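PDB 3ISP: HTH-type transcriptional regulator Rv1985c/MT2039, which probably activates expression of the exporter LysE and represses its own gene, acting as a homodimeric DNA-binding transcription factor of the LysR family. Local coordinates for residues R156-G161 against T284-A289; T147-V152 against P265-C270. One frame throughout, in Å; residues are numbered along the deposited sequence.

Interaction 1. Residues R156-G161 against T284-A289; sequences RVHPLG and TVRAAA
H158 and R286 meet at nearly a right angle: the CD2 side of the imidazole stands over one face of the guanidinium, the two planes 81° apart, and R286 NH2 in turn lies at the edge of the histidine ring, 3.0 Å from H158 CD2. P159 borders the same guanidinium at its edge, with P159 CD 3.9 Å from R286 NH2, its ring running alongside the arginine. R286 reaches this position because its chain is extended from CG to NE, carrying the charged end well away from the helix and along the strand.

The apolar half of the contact is built on L160. Its CG lies anti to the carbonyl carbon (chi1 -72°), which sends CD2 to the helix, where it sits 3.9 Å from V285 CG1 and 4.0 Å from A289 CB. R286 contributes here too, through the root of its chain, R286 CG being 4.0 Å from L160 CD2.

Behind this first shell stands W268 of the neighbouring strand, which meets the H158 ring and also packs against L160 and V285. Backbone bonds join H158 to W268, while L160 and G161 both pair with L266, the pattern of a beta bulge; the backbone angles of G161 are themselves ones that call for glycine. Strand 156-161 and helix 284-288 run in similar directions, 25° apart, with their axes 8.7 Å from each other at closest. A helix laid on a face of a mixed sheet in this way belongs to the alpha/beta architecture of the periplasmic-binding-protein-like regulatory domain of LysR-type proteins.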
loop_
_atom_site.group_PDB
_atom_site.type_symbol
_atom_site.label_atom_id
_atom_site.label_comp_id
_atom_site.label_asym_id
_atom_site.label_seq_id
_atom_site.Cartn_x
_atom_site.Cartn_y
_atom_site.Cartn_z
ATOM N N ARG A 156 24.198 -13.930 3.988
ATOM C CA ARG A 156 25.521 -13.429 3.607
ATOM C C ARG A 156 25.462 -12.650 2.283
ATOM O O ARG A 156 24.669 -12.970 1.390
ATOM C CB ARG A 156 26.516 -14.579 3.446
ATOM C CG ARG A 156 27.105 -15.081 4.725
ATOM C CD ARG A 156 28.302 -15.983 4.458
ATOM N NE ARG A 156 28.453 -16.989 5.507
ATOM C CZ ARG A 156 27.973 -18.226 5.419
ATOM N NH1 ARG A 156 27.322 -18.618 4.322
ATOM N NH2 ARG A 156 28.150 -19.071 6.425
ATOM N N VAL A 157 26.326 -11.647 2.160
ATOM C CA VAL A 157 26.392 -10.806 0.972
ATOM C C VAL A 157 27.682 -11.034 0.193
ATOM O O VAL A 157 28.773 -10.933 0.758
ATOM C CB VAL A 157 26.357 -9.332 1.366
ATOM C CG1 VAL A 157 26.685 -8.465 0.176
ATOM C CG2 VAL A 157 25.011 -8.970 1.967
ATOM N N HIS A 158 27.544 -11.333 -1.099
ATOM C CA HIS A 158 28.680 -11.472 -2.017
ATOM C C HIS A 158 28.634 -10.465 -3.170
ATOM O O HIS A 158 27.662 -10.415 -3.928
ATOM C CB HIS A 158 28.700 -12.860 -2.640
ATOM C CG HIS A 158 28.844 -13.970 -1.652
ATOM N ND1 HIS A 158 27.764 -14.636 -1.120
ATOM C CD2 HIS A 158 29.945 -14.551 -1.120
ATOM C CE1 HIS A 158 28.191 -15.576 -0.298
ATOM N NE2 HIS A 158 29.510 -15.548 -0.285
ATOM N N PRO A 159 29.699 -9.672 -3.333
ATOM C CA PRO A 159 29.694 -8.754 -4.472
ATOM C C PRO A 159 29.907 -9.549 -5.731
ATOM O O PRO A 159 30.625 -10.548 -5.715
ATOM C CB PRO A 159 30.896 -7.855 -4.202
ATOM C CG PRO A 159 31.198 -8.045 -2.738
ATOM C CD PRO A 159 30.860 -9.462 -2.460
ATOM N N LEU A 160 29.274 -9.120 -6.815
ATOM C CA LEU A 160 29.341 -9.854 -8.067
ATOM C C LEU A 160 30.080 -9.047 -9.123
ATOM O O LEU A 160 30.588 -9.611 -10.089
ATOM C CB LEU A 160 27.933 -10.165 -8.549
ATOM C CG LEU A 160 27.182 -11.232 -7.762
ATOM C CD1 LEU A 160 25.719 -11.172 -8.148
ATOM C CD2 LEU A 160 27.747 -12.602 -8.051
ATOM N N GLY A 161 30.152 -7.732 -8.901
ATOM C CA GLY A 161 30.637 -6.778 -9.880
ATOM C C GLY A 161 29.600 -5.693 -10.132
ATOM O O GLY A 161 28.604 -5.598 -9.438
ATOM N N THR A 284 28.700 -20.992 -8.718
ATOM C CA THR A 284 28.178 -20.877 -10.061
ATOM C C THR A 284 27.696 -19.455 -10.356
ATOM O O THR A 284 28.085 -18.858 -11.353
ATOM C CB THR A 284 27.078 -21.891 -10.268
ATOM O OG1 THR A 284 27.656 -23.195 -10.176
ATOM C CG2 THR A 284 26.433 -21.709 -11.629
ATOM N N VAL A 285 26.873 -18.902 -9.478
ATOM C CA VAL A 285 26.432 -17.540 -9.655
ATOM C C VAL A 285 27.619 -16.598 -9.778
ATOM O O VAL A 285 27.676 -15.802 -10.694
ATOM C CB VAL A 285 25.494 -17.092 -8.522
ATOM C CG1 VAL A 285 25.273 -15.586 -8.571
ATOM C CG2 VAL A 285 24.171 -17.849 -8.612
ATOM N N ARG A 286 28.574 -16.697 -8.864
ATOM C CA ARG A 286 29.746 -15.827 -8.892
ATOM C C ARG A 286 30.537 -15.919 -10.201
ATOM O O ARG A 286 31.020 -14.912 -10.724
ATOM C CB ARG A 286 30.658 -16.123 -7.701
ATOM C CG ARG A 286 30.536 -15.115 -6.570
ATOM C CD ARG A 286 31.514 -15.384 -5.421
ATOM N NE ARG A 286 31.608 -14.215 -4.547
ATOM C CZ ARG A 286 32.086 -14.234 -3.304
ATOM N NH1 ARG A 286 32.517 -15.374 -2.774
ATOM N NH2 ARG A 286 32.127 -13.112 -2.583
ATOM N N ALA A 287 30.662 -17.132 -10.724
ATOM C CA ALA A 287 31.410 -17.367 -11.947
ATOM C C ALA A 287 30.639 -16.887 -13.174
ATOM O O ALA A 287 31.226 -16.437 -14.153
ATOM C CB ALA A 287 31.752 -18.830 -12.074
ATOM N N ALA A 288 29.320 -16.985 -13.123
ATOM C CA ALA A 288 28.500 -16.532 -14.227
ATOM C C ALA A 288 28.636 -15.015 -14.363
ATOM O O ALA A 288 28.392 -14.432 -15.435
ATOM C CB ALA A 288 27.057 -16.930 -14.008
ATOM N N ALA A 289 29.042 -14.374 -13.276
ATOM C CA ALA A 289 29.160 -12.926 -13.277
ATOM C C ALA A 289 30.599 -12.439 -13.486
ATOM O O ALA A 289 30.874 -11.245 -13.357
ATOM C CB ALA A 289 28.592 -12.357 -11.996
#

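Interaction 2. Residues T147-V152 against P265-C270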
loop_
_atom_site.group_PDB
_atom_site.type_symbol
_atom_site.label_atom_id
_atom_site.label_comp_id
_atom_site.label_asym_id
_atom_site.label_seq_id
_atom_site.Cartn_x
_atom_site.Cartn_y
_atom_site.Cartn_z
ATOM N N THR A 147 20.282 -5.601 -6.128
ATOM C CA THR A 147 21.100 -4.394 -6.188
ATOM C C THR A 147 21.406 -3.969 -4.777
ATOM O O THR A 147 22.018 -2.928 -4.555
ATOM C CB THR A 147 20.397 -3.222 -6.923
ATOM O OG1 THR A 147 19.129 -2.941 -6.309
ATOM C CG2 THR A 147 20.207 -3.533 -8.423
ATOM N N GLU A 148 20.974 -4.799 -3.832
ATOM C CA GLU A 148 21.080 -4.508 -2.411
ATOM C C GLU A 148 22.408 -4.919 -1.822
ATOM O O GLU A 148 22.701 -6.107 -1.709
ATOM C CB GLU A 148 19.991 -5.255 -1.647
ATOM C CG GLU A 148 20.000 -4.971 -0.159
ATOM C CD GLU A 148 19.441 -3.600 0.149
ATOM O OE1 GLU A 148 18.245 -3.364 -0.167
ATOM O OE2 GLU A 148 20.197 -2.763 0.693
ATOM N N ARG A 149 23.191 -3.934 -1.402
ATOM C CA ARG A 149 24.448 -4.204 -0.711
ATOM C C ARG A 149 24.259 -4.671 0.742
ATOM O O ARG A 149 25.011 -5.520 1.226
ATOM C CB ARG A 149 25.354 -2.971 -0.758
ATOM C CG ARG A 149 26.519 -3.036 0.190
ATOM C CD ARG A 149 27.369 -1.787 0.123
ATOM N NE ARG A 149 28.370 -1.881 -0.933
ATOM C CZ ARG A 149 29.541 -1.252 -0.909
ATOM N NH1 ARG A 149 29.860 -0.488 0.132
ATOM N NH2 ARG A 149 30.396 -1.398 -1.918
ATOM N N ASN A 150 23.269 -4.118 1.438
ATOM C CA ASN A 150 23.074 -4.435 2.858
ATOM C C ASN A 150 22.592 -5.864 3.071
ATOM O O ASN A 150 21.684 -6.322 2.389
ATOM C CB ASN A 150 22.111 -3.442 3.530
ATOM C CG ASN A 150 22.740 -2.061 3.762
ATOM O OD1 ASN A 150 23.967 -1.872 3.648
ATOM N ND2 ASN A 150 21.894 -1.087 4.096
ATOM N N PRO A 151 23.201 -6.583 4.020
ATOM C CA PRO A 151 22.771 -7.965 4.250
ATOM C C PRO A 151 21.338 -8.019 4.749
ATOM O O PRO A 151 21.037 -7.416 5.779
ATOM C CB PRO A 151 23.713 -8.450 5.360
ATOM C CG PRO A 151 24.878 -7.510 5.332
ATOM C CD PRO A 151 24.312 -6.190 4.902
ATOM N N VAL A 152 20.467 -8.726 4.039
ATOM C CA VAL A 152 19.133 -8.959 4.570
ATOM C C VAL A 152 19.279 -10.028 5.627
ATOM O O VAL A 152 20.235 -10.806 5.589
ATOM C CB VAL A 152 18.094 -9.381 3.488
ATOM C CG1 VAL A 152 18.520 -8.899 2.093
ATOM C CG2 VAL A 152 17.862 -10.873 3.510
ATOM N N PRO A 265 26.254 -1.527 -8.924
ATOM C CA PRO A 265 26.787 -2.702 -8.233
ATOM C C PRO A 265 25.701 -3.751 -8.066
ATOM O O PRO A 265 24.594 -3.425 -7.634
ATOM C CB PRO A 265 27.167 -2.150 -6.858
ATOM C CG PRO A 265 27.367 -0.711 -7.057
ATOM C CD PRO A 265 26.402 -0.300 -8.123
ATOM N N LEU A 266 26.011 -4.990 -8.423
ATOM C CA LEU A 266 25.175 -6.124 -8.064
ATOM C C LEU A 266 25.782 -6.893 -6.880
ATOM O O LEU A 266 26.984 -6.778 -6.600
ATOM C CB LEU A 266 25.013 -7.051 -9.249
ATOM C CG LEU A 266 24.228 -6.473 -10.427
ATOM C CD1 LEU A 266 24.225 -7.464 -11.570
ATOM C CD2 LEU A 266 22.818 -6.124 -10.015
ATOM N N TYR A 267 24.938 -7.661 -6.192
ATOM C CA TYR A 267 25.349 -8.518 -5.089
ATOM C C TYR A 267 24.633 -9.863 -5.147
ATOM O O TYR A 267 23.486 -9.936 -5.554
ATOM C CB TYR A 267 25.040 -7.825 -3.767
ATOM C CG TYR A 267 25.697 -6.479 -3.664
ATOM C CD1 TYR A 267 26.954 -6.343 -3.089
ATOM C CD2 TYR A 267 25.078 -5.349 -4.166
ATOM C CE1 TYR A 267 27.572 -5.125 -3.006
ATOM C CE2 TYR A 267 25.686 -4.115 -4.083
ATOM C CZ TYR A 267 26.941 -4.009 -3.503
ATOM O OH TYR A 267 27.563 -2.782 -3.431
ATOM N N TRP A 268 25.304 -10.933 -4.749
ATOM C CA TRP A 268 24.611 -12.190 -4.537
ATOM C C TRP A 268 24.415 -12.396 -3.035
ATOM O O TRP A 268 25.373 -12.650 -2.309
ATOM C CB TRP A 268 25.371 -13.353 -5.180
ATOM C CG TRP A 268 24.975 -14.732 -4.694
ATOM C CD1 TRP A 268 25.631 -15.488 -3.768
ATOM C CD2 TRP A 268 23.843 -15.516 -5.111
ATOM N NE1 TRP A 268 24.981 -16.683 -3.577
ATOM C CE2 TRP A 268 23.885 -16.725 -4.396
ATOM C CE3 TRP A 268 22.806 -15.316 -6.022
ATOM C CZ2 TRP A 268 22.929 -17.721 -4.562
ATOM C CZ3 TRP A 268 21.863 -16.309 -6.186
ATOM C CH2 TRP A 268 21.925 -17.489 -5.461
ATOM N N GLN A 269 23.174 -12.244 -2.575
ATOM C CA GLN A 269 22.809 -12.521 -1.188
ATOM C C GLN A 269 22.200 -13.918 -1.038
ATOM O O GLN A 269 21.279 -14.275 -1.776
ATOM C CB GLN A 269 21.835 -11.465 -0.660
ATOM C CG GLN A 269 22.461 -10.101 -0.565
ATOM C CD GLN A 269 21.819 -9.196 0.469
ATOM O OE1 GLN A 269 21.469 -9.627 1.566
ATOM N NE2 GLN A 269 21.705 -7.921 0.135
ATOM N N CYS A 270 22.711 -14.701 -0.087
ATOM C CA CYS A 270 22.170 -16.033 0.182
ATOM C C CYS A 270 22.182 -16.390 1.670
ATOM O O CYS A 270 22.873 -15.752 2.469
ATOM C CB CYS A 270 22.925 -17.095 -0.615
ATOM S SG CYS A 270 24.659 -17.299 -0.159
HETATM O O HOH W 1 30.538 -3.394 -4.235
#
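Q269 carries most of the hydrogen bonding, spreading its side-chain amide among three backbone groups of the 147-152 loop. Its NE2 donates 2.8 Å to E148 O and again 2.8 Å to N150 O, in both cases arriving above the carbonyl plane. OE1 accepts the 2.8 Å bond from V152 N; this one is nearly straight, at 170°, and uses a lone pair in the plane of the glutamine carbonyl. An extended chain beyond CG lets the amide span from the strand to the loop.

A second polar link joins side chains. R149 NE donates to Y267 OH at 2.8 Å, and the kink at chi3 (-86°) turns the guanidinium back to the hydroxyl, its plane 84° from that of the phenol ring. One water closes the group, 3.1 Å from R149 NH2, whose hydrogen it accepts, and 3.1 Å from Y267 OH.

Nonpolar contact comes chiefly from the same pair. R149 CA lies 3.6 Å from the centroid of the Y267 ring, almost on the ring normal, a CH-pi contact, and CB rides over the same face nearer the hydroxyl end. At the start of the loop T147 CG2 touches L266 CD2 at 4.0 Å. L136 of helix 129-137 packs on both V152 and Q269.

The pattern of two carbonyls at NE2 and an N-H at OE1 is consistent with only this orientation of the buried Q269 amide, and a single uncharged side chain supplies polar partners to a loop that has no regular secondary structure.

How the interactions relate
From the N terminus the order is 147-152, 156-161, 265-270, 284-289, so the two contacts alternate and their loops cross. Interaction 2 returns the chain after 112 intervening residues, joining the loop that follows strand 143-146 to strand 255-271; interaction 1 closes after 122, bringing helix 276-288 back to strand 155-169. The two strands are antiparallel neighbours in the six-stranded mixed sheet, where R156 N probably forms a hydrogen bond with C270 O. Also between the contacts, V157 packs on P151. Together they unite the loop, two adjacent strands and the C-terminal helix within the regulatory domain.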